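Local atomic coordinates of encapsulated ferritin (Haliangium ochraceum, PDB entry 5N5F), a protein that oxidises Fe(2+) to Fe(3+) as a ferritin-like ferroxidase, packaged as cargo inside an encapsulin nanocompartment where the iron is stored. Residues B[29-34]-B[59-64]. Sequence-based numbering, arbitrary orientation.
Sequences IEELEA and NEEVEH
Glu-61 and His-64 of helix 48-75 meet Glu-31 and Ala-34 of helix 16-44. The two helices form the antiparallel hairpin of the encapsulated-ferritin fold. This is the ferritin-like N-terminal domain, which crystallizes as a decameric ring. The axes of segments 29-34 and 59-64 approach to 8.5 Å, and their N-to-C directions differ by 158°. Glu-31, Glu-61 and His-64 are the probable iron ligands of the ferroxidase centre, by similarity to related proteins.

Glu-60 OE1 is hydrogen-bonded to His-64 NE2 of a neighbouring subunit. Glu-61 sits level with Glu-31, their CA atoms 5.6 Å apart. Its CG rests on the methyl of Ala-34, with Ala-34 CB 3.8 Å from Glu-61 CG. The chain then bends at chi2 (-52°), and this turn keeps OE1 near both Ala-34 CB and Glu-31 CG. The side chains of Glu-31 and Glu-61 cross at about a right angle, their carboxylate planes turned 59° from each other. Glu-61 OE2 lies close to Glu-61 OE2 of the same neighbouring subunit, consistent with a metal site shared between subunits.

His-64 meets the far end of Glu-31. Glu-31 runs extended beyond CG, which carries its carboxylate across to the backbone side of the histidine. Glu-31 OE2 lies 3.3 Å from His-64 CB, while the ring leads away toward Glu-60 of that neighbouring subunit. Glu-31 OE1 is hydrogen-bonded to Thr-68 OG1, and His-64 O also pairs with that hydroxyl. Thr-68 thus links the carboxylate to the helix backbone. With an alanine here in place of Glu-31 the carboxylate is gone, which would probably leave Thr-68 OG1 without that partner and remove one of the likely iron ligands. Glu-31 OE1 and His-64 O, both acceptors, stand 3.3 Å apart without bonding.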
loop_
_atom_site.group_PDB
_atom_site.type_symbol
_atom_site.label_atom_id
_atom_site.label_comp_id
_atom_site.label_asym_id
_atom_site.label_seq_id
_atom_site.Cartn_x
_atom_site.Cartn_y
_atom_site.Cartn_z
ATOM N N ILE B 29 -13.556 -9.691 8.892
ATOM C CA ILE B 29 -12.155 -9.745 8.476
ATOM C C ILE B 29 -11.278 -8.970 9.453
ATOM O O ILE B 29 -10.238 -9.460 9.909
ATOM C CB ILE B 29 -12.010 -9.220 7.037
ATOM C CG1 ILE B 29 -12.524 -10.274 6.048
ATOM C CG2 ILE B 29 -10.558 -8.859 6.722
ATOM C CD1 ILE B 29 -12.749 -9.750 4.649
ATOM N N GLU B 30 -11.683 -7.745 9.791
ATOM C CA GLU B 30 -10.870 -6.930 10.691
ATOM C C GLU B 30 -10.735 -7.587 12.058
ATOM O O GLU B 30 -9.669 -7.529 12.683
ATOM C CB GLU B 30 -11.478 -5.534 10.827
ATOM C CG GLU B 30 -11.394 -4.705 9.559
ATOM C CD GLU B 30 -12.267 -3.470 9.618
ATOM O OE1 GLU B 30 -12.808 -3.177 10.706
ATOM O OE2 GLU B 30 -12.415 -2.797 8.578
ATOM N N GLU B 31 -11.807 -8.219 12.541
ATOM C CA GLU B 31 -11.739 -8.889 13.832
ATOM C C GLU B 31 -10.831 -10.112 13.770
ATOM O O GLU B 31 -10.057 -10.364 14.699
ATOM C CB GLU B 31 -13.148 -9.259 14.296
ATOM C CG GLU B 31 -13.965 -8.039 14.727
ATOM C CD GLU B 31 -15.464 -8.226 14.580
ATOM O OE1 GLU B 31 -15.894 -9.210 13.940
ATOM O OE2 GLU B 31 -16.217 -7.374 15.103
ATOM N N LEU B 32 -10.892 -10.873 12.673
ATOM C CA LEU B 32 -9.997 -12.016 12.528
ATOM C C LEU B 32 -8.540 -11.578 12.426
ATOM O O LEU B 32 -7.644 -12.294 12.887
ATOM C CB LEU B 32 -10.391 -12.842 11.302
ATOM C CG LEU B 32 -11.747 -13.555 11.397
ATOM C CD1 LEU B 32 -12.100 -14.182 10.069
ATOM C CD2 LEU B 32 -11.735 -14.609 12.496
ATOM N N GLU B 33 -8.279 -10.418 11.823
ATOM C CA GLU B 33 -6.909 -9.918 11.775
ATOM C C GLU B 33 -6.405 -9.569 13.170
ATOM O O GLU B 33 -5.253 -9.860 13.512
ATOM C CB GLU B 33 -6.829 -8.712 10.839
ATOM C CG GLU B 33 -7.015 -9.083 9.374
ATOM C CD GLU B 33 -7.028 -7.887 8.444
ATOM O OE1 GLU B 33 -7.008 -6.739 8.935
ATOM O OE2 GLU B 33 -7.056 -8.097 7.213
ATOM N N ALA B 34 -7.259 -8.958 13.993
ATOM C CA ALA B 34 -6.889 -8.687 15.377
ATOM C C ALA B 34 -6.539 -9.971 16.121
ATOM O O ALA B 34 -5.615 -9.988 16.945
ATOM C CB ALA B 34 -8.028 -7.954 16.086
ATOM N N ASN B 59 -9.382 -12.576 22.870
ATOM C CA ASN B 59 -10.526 -13.460 23.041
ATOM C C ASN B 59 -11.839 -12.728 22.814
ATOM O O ASN B 59 -12.795 -13.319 22.300
ATOM C CB ASN B 59 -10.484 -14.088 24.434
ATOM C CG ASN B 59 -9.357 -15.092 24.579
ATOM O OD1 ASN B 59 -8.776 -15.537 23.587
ATOM N ND2 ASN B 59 -9.053 -15.465 25.814
ATOM N N GLU B 60 -11.911 -11.447 23.183
ATOM C CA GLU B 60 -13.115 -10.681 22.887
ATOM C C GLU B 60 -13.225 -10.369 21.400
ATOM O O GLU B 60 -14.339 -10.227 20.882
ATOM C CB GLU B 60 -13.142 -9.398 23.717
ATOM C CG GLU B 60 -13.250 -9.659 25.213
ATOM C CD GLU B 60 -13.656 -8.432 26.012
ATOM O OE1 GLU B 60 -13.721 -7.328 25.434
ATOM O OE2 GLU B 60 -13.918 -8.576 27.224
ATOM N N GLU B 61 -12.095 -10.266 20.695
ATOM C CA GLU B 61 -12.157 -10.116 19.244
ATOM C C GLU B 61 -12.755 -11.361 18.599
ATOM O O GLU B 61 -13.528 -11.257 17.640
ATOM C CB GLU B 61 -10.767 -9.830 18.673
ATOM C CG GLU B 61 -10.140 -8.524 19.157
ATOM C CD GLU B 61 -11.050 -7.326 18.966
ATOM O OE1 GLU B 61 -11.537 -7.116 17.834
ATOM O OE2 GLU B 61 -11.291 -6.604 19.955
ATOM N N VAL B 62 -12.407 -12.545 19.108
ATOM C CA VAL B 62 -13.055 -13.773 18.646
ATOM C C VAL B 62 -14.561 -13.675 18.851
ATOM O O VAL B 62 -15.351 -13.975 17.948
ATOM C CB VAL B 62 -12.472 -15.000 19.371
ATOM C CG1 VAL B 62 -13.196 -16.285 18.932
ATOM C CG2 VAL B 62 -10.988 -15.126 19.107
ATOM N N GLU B 63 -14.979 -13.254 20.048
ATOM C CA GLU B 63 -16.404 -13.125 20.334
ATOM C C GLU B 63 -17.073 -12.162 19.364
ATOM O O GLU B 63 -18.205 -12.393 18.928
ATOM C CB GLU B 63 -16.609 -12.660 21.778
ATOM C CG GLU B 63 -18.070 -12.562 22.194
ATOM C CD GLU B 63 -18.244 -12.382 23.691
ATOM O OE1 GLU B 63 -17.235 -12.137 24.383
ATOM O OE2 GLU B 63 -19.392 -12.492 24.176
ATOM N N HIS B 64 -16.389 -11.072 19.017
ATOM C CA HIS B 64 -16.947 -10.134 18.052
ATOM C C HIS B 64 -17.072 -10.777 16.677
ATOM O O HIS B 64 -18.072 -10.576 15.980
ATOM C CB HIS B 64 -16.077 -8.879 17.987
ATOM C CG HIS B 64 -16.057 -8.093 19.262
ATOM N ND1 HIS B 64 -15.324 -6.934 19.411
ATOM C CD2 HIS B 64 -16.681 -8.298 20.445
ATOM C CE1 HIS B 64 -15.498 -6.460 20.632
ATOM N NE2 HIS B 64 -16.317 -7.269 21.279
#